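Local atomic coordinates of PT26-6P (Thermococcus sp., PDB entry 2WB7), a protein that is of unknown function but is encoded by a euryarchaeal extrachromosomal mobile element and combines two immunoglobulin-like domains with a helical domain. Residues 70-75 and 121-126; 51-56 and 165-170; 449-454 and 490-495. One frame throughout, in Å; residues are numbered along the deposited sequence.

How the contacts relate
Contacts 1 and 2 belong to the same immunoglobulin-like domain. Strand 66-75, used by contact 1, lies beside strand 52-62, used by contact 2, and a probable hydrogen bond from Arg72 N to His54 O (2.7 Å) joins them. Contact 1 works within a sheet: backbone bonds pair its strands, one side-chain face is apolar and the other carries an accessible salt bridge. Contact 2 works between sheets; every residue that touches is buried and apolar. Contact 3, in the helical domain, has its nearest atoms about 45 Å from contact 1 and about 44 Å from contact 2. It is partly buried, and a tyrosine ring packs against helix backbone.

Contact 1: 70-75 and 121-126; sequences QIRLEI and TLDLVT
Thr121 reaches Arg72 with its methyl: CG2 stands 3.4 Å above the guanidinium plane and lies over one face, near its rim. Its CA-H also makes a contact to Leu73 O. Next, Leu122 forms a hydrogen-bonded antiparallel pair with Leu73. Leu73 N donates to Leu122 O at 2.8 Å, the reverse bond is equally long, and the two CB atoms lie 4.1 Å apart on the face that meets Ile87 of strand 85-96. At Asp123 the chain returns to the Arg72 face. Asp123 OD1 lies 3.1 Å from Arg72 NH1 in a salt bridge that rests on charge alone, since the oxygen is well out of the guanidinium plane and the two planes are 50° apart. Arg72 sends CG anti to its own N (chi1 176°), which lays its chain alongside the aspartate before a bend at chi3 turns the head. Leu124 closes the second hydrogen-bonded pair. Its N donates to Ile71 O at 2.8 Å, nearly straight (173°), and Ile71 N answers to Leu124 O. Trp107 packs on both of these side chains, while Leu124 CD1 also comes within 4.3 Å of Leu73 CD1. Val125, back on the face of Arg72 and Asp123, sets CG2 3.5 Å from Gln70 CG, the two side chains running side by side. This is a regular antiparallel strand pair whose apolar face, with Ile71, Leu73 and Leu124 buried and Leu122 partly so, meets strands 85-96 and 104-108, consistent with one sheet of the immunoglobulin-like domain.

Contact 2: 51-56 and 165-170; sequences VLIHIY and IRVIVK
Ile165, whose O lies 4.2 Å from Ile55 CD1, has its backbone N hydrogen-bonded to Thr214 OG1, a polar bond made away from the facing strand. Across the interface the geometry is of another kind. The axes of the two short strand segments come no closer than 8.8 Å, their N-to-C directions 149° apart; this is too far for backbone pairing, and only side chains bridge the distance. Ile55 CD1 lies 3.4 Å from Val167 CG2, with Ile55 CG1 behind it at 3.8 Å. Two residues back on the first strand, Ile53 CD1 meets Val169 CG2, though the modelled closeness of these two methyls is doubtful. The side chains of each pair overlap lengthwise while pointing opposite ways. The extended chain of Ile53 (chi2 -171°) carries CD1 across toward Val169, while its shorter branch, CG2, approaches Val167 CB at 4.4 Å. Leu210 and Ala212 of strand 198-213 also pack on Ile53, and Val69 touches both Ile55 and Ile165, adding further apolar groups. With no hydrogen bond or charge across the interface, the two sheets are held together here by buried hydrocarbon alone.

Contact 3: 449-454 and 490-495; sequences QGAIDE and YYVNAA
Tyr491 presses its ring against the backbone of Gly450: Gly450 CA sits 3.9 Å from the ring centroid and 16° off the normal, a CH-pi contact over one face. This is the tight part, although Tyr491 is itself partly exposed. Gly450 has no side chain, and one directed across the interface would probably run into the ring, consistent with the ring lying directly on the backbone here. Beside it, Ala451 CB meets Tyr491 CB at 3.5 Å. Glu454 reaches the same ring at its edge, in plane, through CG, 3.8 Å from Tyr491 CD1. With CG beside the backbone N (chi1 -73°) touching the ring, a bend at chi2 turns the buried carboxylate off toward His484 and Ser517, its hydrogen-bond partners. Replacing Tyr491 by alanine removes the ring, which is likely to leave Gly450 CA uncovered on this side and Glu454 CG without its packing partner. The looser side offers less. Val492 adds a single branch, CG2, 3.6 Å from Ala451 CB, and exposed Asp453 takes no part across the interface; its OD1 instead accepts a bond from Gln449 NE2 (3.0 Å) one turn earlier in the same helix. The segment axes approach to 8.0 Å at 165°, consistent with small residues, Gly450 and Ala451, on one side of the crossing; consecutive helices 442-465 and 471-499 thus pack as an antiparallel helical hairpin within the helical domain.

Contact 1: 70-75 and 121-126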
ATOM      1  N   GLN A  70      19.952   7.037  12.616  1.00 42.16           N
ATOM      2  CA  GLN A  70      21.176   6.819  13.368  1.00 42.99           C
ATOM      3  C   GLN A  70      22.089   8.036  13.292  1.00 43.70           C
ATOM      4  O   GLN A  70      22.305   8.617  12.224  1.00 43.25           O
ATOM      5  CB  GLN A  70      21.903   5.576  12.868  1.00 43.02           C
ATOM      6  CG  GLN A  70      21.596   4.348  13.685  1.00 43.97           C
ATOM      7  CD  GLN A  70      22.191   3.094  13.091  1.00 44.16           C
ATOM      8  OE1 GLN A  70      21.728   2.611  12.066  1.00 44.90           O
ATOM      9  NE2 GLN A  70      23.212   2.551  13.743  1.00 44.78           N
ATOM     10  N   ILE A  71      22.601   8.426  14.452  1.00 44.95           N
ATOM     11  CA  ILE A  71      23.593   9.492  14.555  1.00 46.04           C
ATOM     12  C   ILE A  71      24.912   8.929  15.087  1.00 46.46           C
ATOM     13  O   ILE A  71      24.962   8.352  16.166  1.00 45.95           O
ATOM     14  CB  ILE A  71      23.122  10.585  15.512  1.00 45.98           C
ATOM     15  CG1 ILE A  71      21.723  11.061  15.120  1.00 46.56           C
ATOM     16  CG2 ILE A  71      24.117  11.731  15.526  1.00 46.26           C
ATOM     17  CD1 ILE A  71      20.939  11.683  16.290  1.00 48.06           C
ATOM     18  N   ARG A  72      25.980   9.103  14.323  1.00 47.37           N
ATOM     19  CA  ARG A  72      27.269   8.601  14.747  1.00 48.65           C
ATOM     20  C   ARG A  72      28.257   9.726  15.086  1.00 49.15           C
ATOM     21  O   ARG A  72      28.596  10.552  14.232  1.00 49.34           O
ATOM     22  CB  ARG A  72      27.840   7.692  13.673  1.00 48.78           C
ATOM     23  CG  ARG A  72      29.214   7.186  13.970  1.00 50.90           C
ATOM     24  CD  ARG A  72      29.803   6.622  12.710  1.00 56.03           C
ATOM     25  NE  ARG A  72      30.660   5.480  12.987  1.00 61.02           N
ATOM     26  CZ  ARG A  72      30.208   4.248  13.197  1.00 63.30           C
ATOM     27  NH1 ARG A  72      28.896   4.007  13.162  1.00 63.63           N
ATOM     28  NH2 ARG A  72      31.071   3.260  13.442  1.00 64.29           N
ATOM     29  N   LEU A  73      28.721   9.739  16.333  1.00 49.85           N
ATOM     30  CA  LEU A  73      29.665  10.743  16.811  1.00 50.69           C
ATOM     31  C   LEU A  73      31.080  10.167  16.944  1.00 51.42           C
ATOM     32  O   LEU A  73      31.293   9.236  17.712  1.00 51.30           O
ATOM     33  CB  LEU A  73      29.212  11.250  18.176  1.00 50.71           C
ATOM     34  CG  LEU A  73      27.753  11.685  18.325  1.00 50.31           C
ATOM     35  CD1 LEU A  73      27.519  12.271  19.705  1.00 49.65           C
ATOM     36  CD2 LEU A  73      27.414  12.690  17.259  1.00 49.84           C
ATOM     37  N   GLU A  74      32.042  10.714  16.206  1.00 52.64           N
ATOM     38  CA  GLU A  74      33.446  10.327  16.381  1.00 54.25           C
ATOM     39  C   GLU A  74      34.210  11.311  17.250  1.00 54.26           C
ATOM     40  O   GLU A  74      34.305  12.490  16.927  1.00 54.05           O
ATOM     41  CB  GLU A  74      34.168  10.235  15.039  1.00 54.63           C
ATOM     42  CG  GLU A  74      33.354   9.602  13.937  1.00 58.44           C
ATOM     43  CD  GLU A  74      33.776  10.103  12.550  1.00 63.54           C
ATOM     44  OE1 GLU A  74      32.968   9.964  11.591  1.00 65.11           O
ATOM     45  OE2 GLU A  74      34.903  10.663  12.429  1.00 64.75           O
ATOM     46  N   ILE A  75      34.758  10.823  18.354  1.00 54.98           N
ATOM     47  CA  ILE A  75      35.751  11.584  19.089  1.00 55.62           C
ATOM     48  C   ILE A  75      37.139  11.272  18.514  1.00 56.31           C
ATOM     49  O   ILE A  75      37.652  10.173  18.700  1.00 55.94           O
ATOM     50  CB  ILE A  75      35.724  11.253  20.586  1.00 55.34           C
ATOM     51  CG1 ILE A  75      34.291  10.973  21.061  1.00 55.24           C
ATOM     52  CG2 ILE A  75      36.374  12.359  21.384  1.00 55.31           C
ATOM     53  CD1 ILE A  75      33.339  12.105  20.885  1.00 54.68           C
ATOM     54  N   THR A 121      34.024   6.162  19.422  1.00 51.09           N
ATOM     55  CA  THR A 121      32.885   6.286  18.517  1.00 50.05           C
ATOM     56  C   THR A 121      31.578   6.006  19.225  1.00 49.55           C
ATOM     57  O   THR A 121      31.444   5.016  19.935  1.00 49.70           O
ATOM     58  CB  THR A 121      32.991   5.334  17.336  1.00 49.98           C
ATOM     59  OG1 THR A 121      34.040   5.769  16.476  1.00 50.06           O
ATOM     60  CG2 THR A 121      31.701   5.342  16.569  1.00 50.12           C
ATOM     61  N   LEU A 122      30.609   6.888  19.030  1.00 49.04           N
ATOM     62  CA  LEU A 122      29.328   6.778  19.715  1.00 48.40           C
ATOM     63  C   LEU A 122      28.170   6.682  18.726  1.00 47.98           C
ATOM     64  O   LEU A 122      28.082   7.467  17.787  1.00 47.43           O
ATOM     65  CB  LEU A 122      29.127   7.984  20.631  1.00 48.50           C
ATOM     66  CG  LEU A 122      30.247   8.167  21.653  1.00 48.67           C
ATOM     67  CD1 LEU A 122      29.899   9.249  22.664  1.00 48.85           C
ATOM     68  CD2 LEU A 122      30.523   6.825  22.339  1.00 49.84           C
ATOM     69  N   ASP A 123      27.282   5.718  18.954  1.00 47.62           N
ATOM     70  CA  ASP A 123      26.132   5.496  18.086  1.00 47.36           C
ATOM     71  C   ASP A 123      24.847   5.829  18.812  1.00 46.50           C
ATOM     72  O   ASP A 123      24.508   5.194  19.795  1.00 46.50           O
ATOM     73  CB  ASP A 123      26.077   4.035  17.627  1.00 47.81           C
ATOM     74  CG  ASP A 123      27.130   3.704  16.568  1.00 50.00           C
ATOM     75  OD1 ASP A 123      27.661   4.644  15.919  1.00 51.34           O
ATOM     76  OD2 ASP A 123      27.417   2.494  16.385  1.00 51.61           O
ATOM     77  N   LEU A 124      24.131   6.828  18.320  1.00 45.74           N
ATOM     78  CA  LEU A 124      22.813   7.156  18.842  1.00 45.09           C
ATOM     79  C   LEU A 124      21.705   6.728  17.876  1.00 44.73           C
ATOM     80  O   LEU A 124      21.808   6.929  16.657  1.00 44.22           O
ATOM     81  CB  LEU A 124      22.717   8.658  19.099  1.00 45.07           C
ATOM     82  CG  LEU A 124      23.588   9.245  20.208  1.00 44.33           C
ATOM     83  CD1 LEU A 124      23.548  10.760  20.104  1.00 43.43           C
ATOM     84  CD2 LEU A 124      23.123   8.784  21.592  1.00 43.53           C
ATOM     85  N   VAL A 125      20.639   6.148  18.416  1.00 44.46           N
ATOM     86  CA  VAL A 125      19.528   5.727  17.568  1.00 44.41           C
ATOM     87  C   VAL A 125      18.219   6.379  17.983  1.00 44.15           C
ATOM     88  O   VAL A 125      17.869   6.416  19.168  1.00 44.04           O
ATOM     89  CB  VAL A 125      19.376   4.193  17.521  1.00 44.44           C
ATOM     90  CG1 VAL A 125      18.190   3.819  16.702  1.00 44.56           C
ATOM     91  CG2 VAL A 125      20.628   3.570  16.913  1.00 45.73           C
ATOM     92  N   THR A 126      17.508   6.912  16.996  1.00 43.82           N
ATOM     93  CA  THR A 126      16.211   7.509  17.244  1.00 43.77           C
ATOM     94  C   THR A 126      15.219   7.223  16.104  1.00 43.75           C
ATOM     95  O   THR A 126      15.559   6.601  15.097  1.00 43.85           O
ATOM     96  CB  THR A 126      16.332   9.028  17.526  1.00 43.56           C
ATOM     97  OG1 THR A 126      15.138   9.487  18.170  1.00 44.31           O
ATOM     98  CG2 THR A 126      16.535   9.800  16.247  1.00 43.11           C
TER

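Contact 2: 51-56 and 165-170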
ATOM      1  N   VAL A  51      34.277  16.880  17.478  1.00 65.34           N
ATOM      2  CA  VAL A  51      33.412  15.740  17.212  1.00 63.71           C
ATOM      3  C   VAL A  51      33.008  15.759  15.736  1.00 62.76           C
ATOM      4  O   VAL A  51      32.639  16.801  15.189  1.00 62.71           O
ATOM      5  CB  VAL A  51      32.145  15.780  18.085  1.00 63.63           C
ATOM      6  CG1 VAL A  51      31.360  14.502  17.924  1.00 64.06           C
ATOM      7  CG2 VAL A  51      32.502  16.003  19.531  1.00 63.44           C
ATOM      8  N   LEU A  52      33.113  14.608  15.086  1.00 61.47           N
ATOM      9  CA  LEU A  52      32.601  14.448  13.737  1.00 60.16           C
ATOM     10  C   LEU A  52      31.187  13.899  13.863  1.00 59.11           C
ATOM     11  O   LEU A  52      30.945  12.984  14.654  1.00 59.29           O
ATOM     12  CB  LEU A  52      33.478  13.497  12.922  1.00 60.44           C
ATOM     13  CG  LEU A  52      34.661  14.113  12.170  1.00 61.03           C
ATOM     14  CD1 LEU A  52      34.192  15.133  11.105  1.00 61.68           C
ATOM     15  CD2 LEU A  52      35.625  14.748  13.157  1.00 60.99           C
ATOM     16  N   ILE A  53      30.249  14.468  13.110  1.00 57.66           N
ATOM     17  CA  ILE A  53      28.851  14.054  13.199  1.00 56.04           C
ATOM     18  C   ILE A  53      28.376  13.465  11.882  1.00 55.23           C
ATOM     19  O   ILE A  53      28.516  14.095  10.836  1.00 55.13           O
ATOM     20  CB  ILE A  53      27.935  15.238  13.572  1.00 56.04           C
ATOM     21  CG1 ILE A  53      28.544  16.033  14.736  1.00 55.13           C
ATOM     22  CG2 ILE A  53      26.529  14.742  13.892  1.00 55.52           C
ATOM     23  CD1 ILE A  53      27.623  17.093  15.339  1.00 53.61           C
ATOM     24  N   HIS A  54      27.828  12.251  11.944  1.00 54.05           N
ATOM     25  CA  HIS A  54      27.191  11.609  10.795  1.00 52.69           C
ATOM     26  C   HIS A  54      25.758  11.187  11.105  1.00 51.56           C
ATOM     27  O   HIS A  54      25.466  10.654  12.187  1.00 50.84           O
ATOM     28  CB  HIS A  54      28.005  10.408  10.335  1.00 52.95           C
ATOM     29  CG  HIS A  54      29.376  10.767   9.856  1.00 54.34           C
ATOM     30  ND1 HIS A  54      29.650  11.053   8.536  1.00 55.06           N
ATOM     31  CD2 HIS A  54      30.547  10.909  10.526  1.00 55.29           C
ATOM     32  CE1 HIS A  54      30.932  11.351   8.410  1.00 55.56           C
ATOM     33  NE2 HIS A  54      31.499  11.269   9.602  1.00 55.39           N
ATOM     34  N   ILE A  55      24.871  11.448  10.145  1.00 50.52           N
ATOM     35  CA  ILE A  55      23.458  11.077  10.238  1.00 49.50           C
ATOM     36  C   ILE A  55      23.096  10.032   9.187  1.00 49.11           C
ATOM     37  O   ILE A  55      23.430  10.179   8.000  1.00 48.87           O
ATOM     38  CB  ILE A  55      22.539  12.301  10.049  1.00 49.45           C
ATOM     39  CG1 ILE A  55      22.933  13.413  11.017  1.00 49.09           C
ATOM     40  CG2 ILE A  55      21.083  11.916  10.243  1.00 48.20           C
ATOM     41  CD1 ILE A  55      22.228  14.710  10.749  1.00 49.32           C
ATOM     42  N   TYR A  56      22.409   8.982   9.628  1.00 48.56           N
ATOM     43  CA  TYR A  56      21.982   7.914   8.729  1.00 48.11           C
ATOM     44  C   TYR A  56      20.494   7.584   8.853  1.00 47.96           C
ATOM     45  O   TYR A  56      19.936   7.559   9.958  1.00 47.74           O
ATOM     46  CB  TYR A  56      22.771   6.643   9.013  1.00 48.02           C
ATOM     47  CG  TYR A  56      24.258   6.818   8.996  1.00 47.44           C
ATOM     48  CD1 TYR A  56      24.980   6.637   7.826  1.00 46.18           C
ATOM     49  CD2 TYR A  56      24.946   7.145  10.156  1.00 47.10           C
ATOM     50  CE1 TYR A  56      26.339   6.794   7.804  1.00 46.80           C
ATOM     51  CE2 TYR A  56      26.308   7.293  10.150  1.00 47.59           C
ATOM     52  CZ  TYR A  56      27.005   7.117   8.968  1.00 48.33           C
ATOM     53  OH  TYR A  56      28.376   7.271   8.954  1.00 50.11           O
ATOM     54  N   ILE A 165      16.752  16.861   8.593  1.00 52.11           N
ATOM     55  CA  ILE A 165      17.115  16.573   9.970  1.00 51.96           C
ATOM     56  C   ILE A 165      18.345  17.378  10.395  1.00 52.17           C
ATOM     57  O   ILE A 165      19.309  17.523   9.645  1.00 52.02           O
ATOM     58  CB  ILE A 165      17.400  15.078  10.182  1.00 51.77           C
ATOM     59  CG1 ILE A 165      16.205  14.245   9.731  1.00 51.72           C
ATOM     60  CG2 ILE A 165      17.709  14.793  11.646  1.00 51.28           C
ATOM     61  CD1 ILE A 165      16.441  12.759   9.847  1.00 52.04           C
ATOM     62  N   ARG A 166      18.313  17.913  11.602  1.00 52.46           N
ATOM     63  CA  ARG A 166      19.516  18.527  12.121  1.00 52.94           C
ATOM     64  C   ARG A 166      19.842  18.097  13.555  1.00 52.93           C
ATOM     65  O   ARG A 166      18.950  17.781  14.363  1.00 52.58           O
ATOM     66  CB  ARG A 166      19.497  20.054  11.939  1.00 53.37           C
ATOM     67  CG  ARG A 166      18.706  20.850  12.969  1.00 54.50           C
ATOM     68  CD  ARG A 166      19.153  22.330  12.937  1.00 57.06           C
ATOM     69  NE  ARG A 166      19.107  22.943  11.598  1.00 57.56           N
ATOM     70  CZ  ARG A 166      18.464  24.079  11.308  1.00 56.65           C
ATOM     71  NH1 ARG A 166      17.803  24.735  12.255  1.00 55.93           N
ATOM     72  NH2 ARG A 166      18.479  24.565  10.073  1.00 55.27           N
ATOM     73  N   VAL A 167      21.142  18.057  13.839  1.00 52.95           N
ATOM     74  CA  VAL A 167      21.660  17.577  15.110  1.00 53.12           C
ATOM     75  C   VAL A 167      22.525  18.639  15.781  1.00 53.26           C
ATOM     76  O   VAL A 167      23.271  19.370  15.121  1.00 53.34           O
ATOM     77  CB  VAL A 167      22.508  16.311  14.911  1.00 53.25           C
ATOM     78  CG1 VAL A 167      22.884  15.699  16.260  1.00 53.67           C
ATOM     79  CG2 VAL A 167      21.759  15.303  14.044  1.00 53.34           C
ATOM     80  N   ILE A 168      22.427  18.726  17.100  1.00 53.33           N
ATOM     81  CA  ILE A 168      23.223  19.688  17.840  1.00 53.48           C
ATOM     82  C   ILE A 168      23.921  19.006  18.999  1.00 53.41           C
ATOM     83  O   ILE A 168      23.279  18.416  19.866  1.00 53.27           O
ATOM     84  CB  ILE A 168      22.369  20.860  18.333  1.00 53.60           C
ATOM     85  CG1 ILE A 168      21.791  21.601  17.125  1.00 54.08           C
ATOM     86  CG2 ILE A 168      23.198  21.796  19.210  1.00 53.79           C
ATOM     87  CD1 ILE A 168      21.050  22.897  17.464  1.00 55.95           C
ATOM     88  N   VAL A 169      25.250  19.068  18.983  1.00 53.46           N
ATOM     89  CA  VAL A 169      26.050  18.473  20.039  1.00 53.45           C
ATOM     90  C   VAL A 169      26.695  19.567  20.879  1.00 54.07           C
ATOM     91  O   VAL A 169      27.276  20.525  20.350  1.00 53.89           O
ATOM     92  CB  VAL A 169      27.143  17.522  19.487  1.00 53.33           C
ATOM     93  CG1 VAL A 169      27.753  16.680  20.622  1.00 51.86           C
ATOM     94  CG2 VAL A 169      26.575  16.644  18.377  1.00 52.74           C
ATOM     95  N   LYS A 170      26.598  19.402  22.190  1.00 54.70           N
ATOM     96  CA  LYS A 170      27.147  20.362  23.117  1.00 55.61           C
ATOM     97  C   LYS A 170      27.945  19.654  24.198  1.00 55.94           C
ATOM     98  O   LYS A 170      27.650  18.508  24.565  1.00 55.99           O
ATOM     99  CB  LYS A 170      26.024  21.181  23.745  1.00 55.75           C
ATOM    100  CG  LYS A 170      25.283  22.045  22.749  1.00 57.13           C
ATOM    101  CD  LYS A 170      24.250  22.920  23.444  1.00 58.80           C
ATOM    102  CE  LYS A 170      23.491  23.759  22.428  1.00 60.48           C
ATOM    103  NZ  LYS A 170      22.430  24.593  23.073  1.00 61.39           N
TER

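Contact 3: 449-454 and 490-495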
ATOM      1  N   GLN A 449     -17.679   2.237 -26.468  1.00 36.81           N
ATOM      2  CA  GLN A 449     -17.343   1.685 -27.770  1.00 37.04           C
ATOM      3  C   GLN A 449     -16.696   0.304 -27.601  1.00 37.09           C
ATOM      4  O   GLN A 449     -16.968  -0.614 -28.385  1.00 37.01           O
ATOM      5  CB  GLN A 449     -16.420   2.623 -28.554  1.00 37.25           C
ATOM      6  CG  GLN A 449     -16.180   2.211 -30.017  1.00 37.82           C
ATOM      7  CD  GLN A 449     -17.479   2.040 -30.803  1.00 39.51           C
ATOM      8  OE1 GLN A 449     -18.335   2.929 -30.820  1.00 40.28           O
ATOM      9  NE2 GLN A 449     -17.629   0.891 -31.460  1.00 39.22           N
ATOM     10  N   GLY A 450     -15.841   0.165 -26.584  1.00 36.44           N
ATOM     11  CA  GLY A 450     -15.203  -1.104 -26.306  1.00 35.90           C
ATOM     12  C   GLY A 450     -16.250  -2.178 -26.094  1.00 35.98           C
ATOM     13  O   GLY A 450     -16.132  -3.288 -26.611  1.00 35.91           O
ATOM     14  N   ALA A 451     -17.285  -1.853 -25.330  1.00 35.81           N
ATOM     15  CA  ALA A 451     -18.356  -2.799 -25.089  1.00 35.57           C
ATOM     16  C   ALA A 451     -18.944  -3.212 -26.423  1.00 36.00           C
ATOM     17  O   ALA A 451     -19.119  -4.394 -26.701  1.00 36.03           O
ATOM     18  CB  ALA A 451     -19.425  -2.184 -24.207  1.00 35.06           C
ATOM     19  N   ILE A 452     -19.248  -2.231 -27.263  1.00 36.72           N
ATOM     20  CA  ILE A 452     -19.880  -2.514 -28.550  1.00 37.09           C
ATOM     21  C   ILE A 452     -19.008  -3.438 -29.386  1.00 37.47           C
ATOM     22  O   ILE A 452     -19.507  -4.384 -29.984  1.00 38.35           O
ATOM     23  CB  ILE A 452     -20.223  -1.229 -29.321  1.00 37.22           C
ATOM     24  CG1 ILE A 452     -21.229  -0.393 -28.525  1.00 36.79           C
ATOM     25  CG2 ILE A 452     -20.778  -1.568 -30.692  1.00 37.02           C
ATOM     26  CD1 ILE A 452     -21.596   0.914 -29.185  1.00 37.05           C
ATOM     27  N   ASP A 453     -17.701  -3.200 -29.410  1.00 37.55           N
ATOM     28  CA  ASP A 453     -16.801  -4.088 -30.142  1.00 37.74           C
ATOM     29  C   ASP A 453     -16.692  -5.503 -29.540  1.00 37.23           C
ATOM     30  O   ASP A 453     -16.456  -6.485 -30.267  1.00 37.41           O
ATOM     31  CB  ASP A 453     -15.399  -3.474 -30.263  1.00 38.31           C
ATOM     32  CG  ASP A 453     -15.406  -2.086 -30.902  1.00 40.13           C
ATOM     33  OD1 ASP A 453     -16.305  -1.771 -31.717  1.00 43.17           O
ATOM     34  OD2 ASP A 453     -14.482  -1.306 -30.596  1.00 42.74           O
ATOM     35  N   GLU A 454     -16.845  -5.620 -28.225  1.00 36.13           N
ATOM     36  CA  GLU A 454     -16.739  -6.937 -27.611  1.00 35.43           C
ATOM     37  C   GLU A 454     -17.951  -7.801 -27.945  1.00 34.82           C
ATOM     38  O   GLU A 454     -17.804  -8.959 -28.383  1.00 34.29           O
ATOM     39  CB  GLU A 454     -16.530  -6.836 -26.105  1.00 35.18           C
ATOM     40  CG  GLU A 454     -15.142  -6.361 -25.738  1.00 36.77           C
ATOM     41  CD  GLU A 454     -14.035  -7.225 -26.354  1.00 39.67           C
ATOM     42  OE1 GLU A 454     -14.015  -8.468 -26.186  1.00 38.02           O
ATOM     43  OE2 GLU A 454     -13.147  -6.649 -27.015  1.00 43.50           O
ATOM     44  N   TYR A 490     -17.886  -5.898 -18.793  1.00 29.95           N
ATOM     45  CA  TYR A 490     -16.987  -5.059 -18.012  1.00 29.87           C
ATOM     46  C   TYR A 490     -17.035  -3.641 -18.554  1.00 29.97           C
ATOM     47  O   TYR A 490     -17.246  -2.696 -17.796  1.00 29.76           O
ATOM     48  CB  TYR A 490     -15.545  -5.579 -18.064  1.00 29.69           C
ATOM     49  CG  TYR A 490     -15.247  -6.760 -17.161  1.00 28.93           C
ATOM     50  CD1 TYR A 490     -15.574  -6.730 -15.812  1.00 28.80           C
ATOM     51  CD2 TYR A 490     -14.621  -7.904 -17.658  1.00 29.55           C
ATOM     52  CE1 TYR A 490     -15.297  -7.818 -14.966  1.00 27.28           C
ATOM     53  CE2 TYR A 490     -14.326  -8.988 -16.827  1.00 29.59           C
ATOM     54  CZ  TYR A 490     -14.670  -8.934 -15.482  1.00 28.52           C
ATOM     55  OH  TYR A 490     -14.383 -10.005 -14.677  1.00 27.23           O
ATOM     56  N   TYR A 491     -16.835  -3.508 -19.868  1.00 30.24           N
ATOM     57  CA  TYR A 491     -16.803  -2.198 -20.534  1.00 30.17           C
ATOM     58  C   TYR A 491     -18.025  -1.368 -20.207  1.00 30.20           C
ATOM     59  O   TYR A 491     -17.944  -0.156 -19.995  1.00 30.58           O
ATOM     60  CB  TYR A 491     -16.663  -2.344 -22.049  1.00 30.04           C
ATOM     61  CG  TYR A 491     -15.222  -2.401 -22.502  1.00 29.80           C
ATOM     62  CD1 TYR A 491     -14.789  -3.392 -23.347  1.00 28.97           C
ATOM     63  CD2 TYR A 491     -14.293  -1.463 -22.052  1.00 30.61           C
ATOM     64  CE1 TYR A 491     -13.490  -3.456 -23.758  1.00 29.99           C
ATOM     65  CE2 TYR A 491     -12.984  -1.515 -22.452  1.00 30.28           C
ATOM     66  CZ  TYR A 491     -12.589  -2.518 -23.311  1.00 31.20           C
ATOM     67  OH  TYR A 491     -11.283  -2.603 -23.718  1.00 32.63           O
ATOM     68  N   VAL A 492     -19.159  -2.044 -20.127  1.00 30.07           N
ATOM     69  CA  VAL A 492     -20.412  -1.381 -19.848  1.00 29.99           C
ATOM     70  C   VAL A 492     -20.448  -0.901 -18.404  1.00 30.58           C
ATOM     71  O   VAL A 492     -20.872   0.240 -18.120  1.00 30.94           O
ATOM     72  CB  VAL A 492     -21.590  -2.314 -20.103  1.00 30.22           C
ATOM     73  CG1 VAL A 492     -22.773  -1.893 -19.245  1.00 29.61           C
ATOM     74  CG2 VAL A 492     -21.934  -2.348 -21.617  1.00 30.09           C
ATOM     75  N   ASN A 493     -20.013  -1.763 -17.481  1.00 30.35           N
ATOM     76  CA  ASN A 493     -19.779  -1.323 -16.116  1.00 29.99           C
ATOM     77  C   ASN A 493     -18.849  -0.108 -16.091  1.00 29.92           C
ATOM     78  O   ASN A 493     -19.126   0.881 -15.408  1.00 29.37           O
ATOM     79  CB  ASN A 493     -19.205  -2.454 -15.272  1.00 29.77           C
ATOM     80  CG  ASN A 493     -20.277  -3.401 -14.758  1.00 30.41           C
ATOM     81  OD1 ASN A 493     -20.877  -3.173 -13.705  1.00 31.46           O
ATOM     82  ND2 ASN A 493     -20.519  -4.470 -15.495  1.00 29.62           N
ATOM     83  N   ALA A 494     -17.763  -0.177 -16.855  1.00 30.08           N
ATOM     84  CA  ALA A 494     -16.776   0.899 -16.857  1.00 30.82           C
ATOM     85  C   ALA A 494     -17.378   2.244 -17.332  1.00 31.42           C
ATOM     86  O   ALA A 494     -17.270   3.285 -16.645  1.00 31.25           O
ATOM     87  CB  ALA A 494     -15.568   0.516 -17.693  1.00 30.26           C
ATOM     88  N   ALA A 495     -18.027   2.218 -18.495  1.00 31.43           N
ATOM     89  CA  ALA A 495     -18.657   3.419 -19.013  1.00 31.41           C
ATOM     90  C   ALA A 495     -19.629   4.012 -18.000  1.00 31.32           C
ATOM     91  O   ALA A 495     -19.619   5.205 -17.749  1.00 30.91           O
ATOM     92  CB  ALA A 495     -19.358   3.117 -20.321  1.00 31.57           C
TER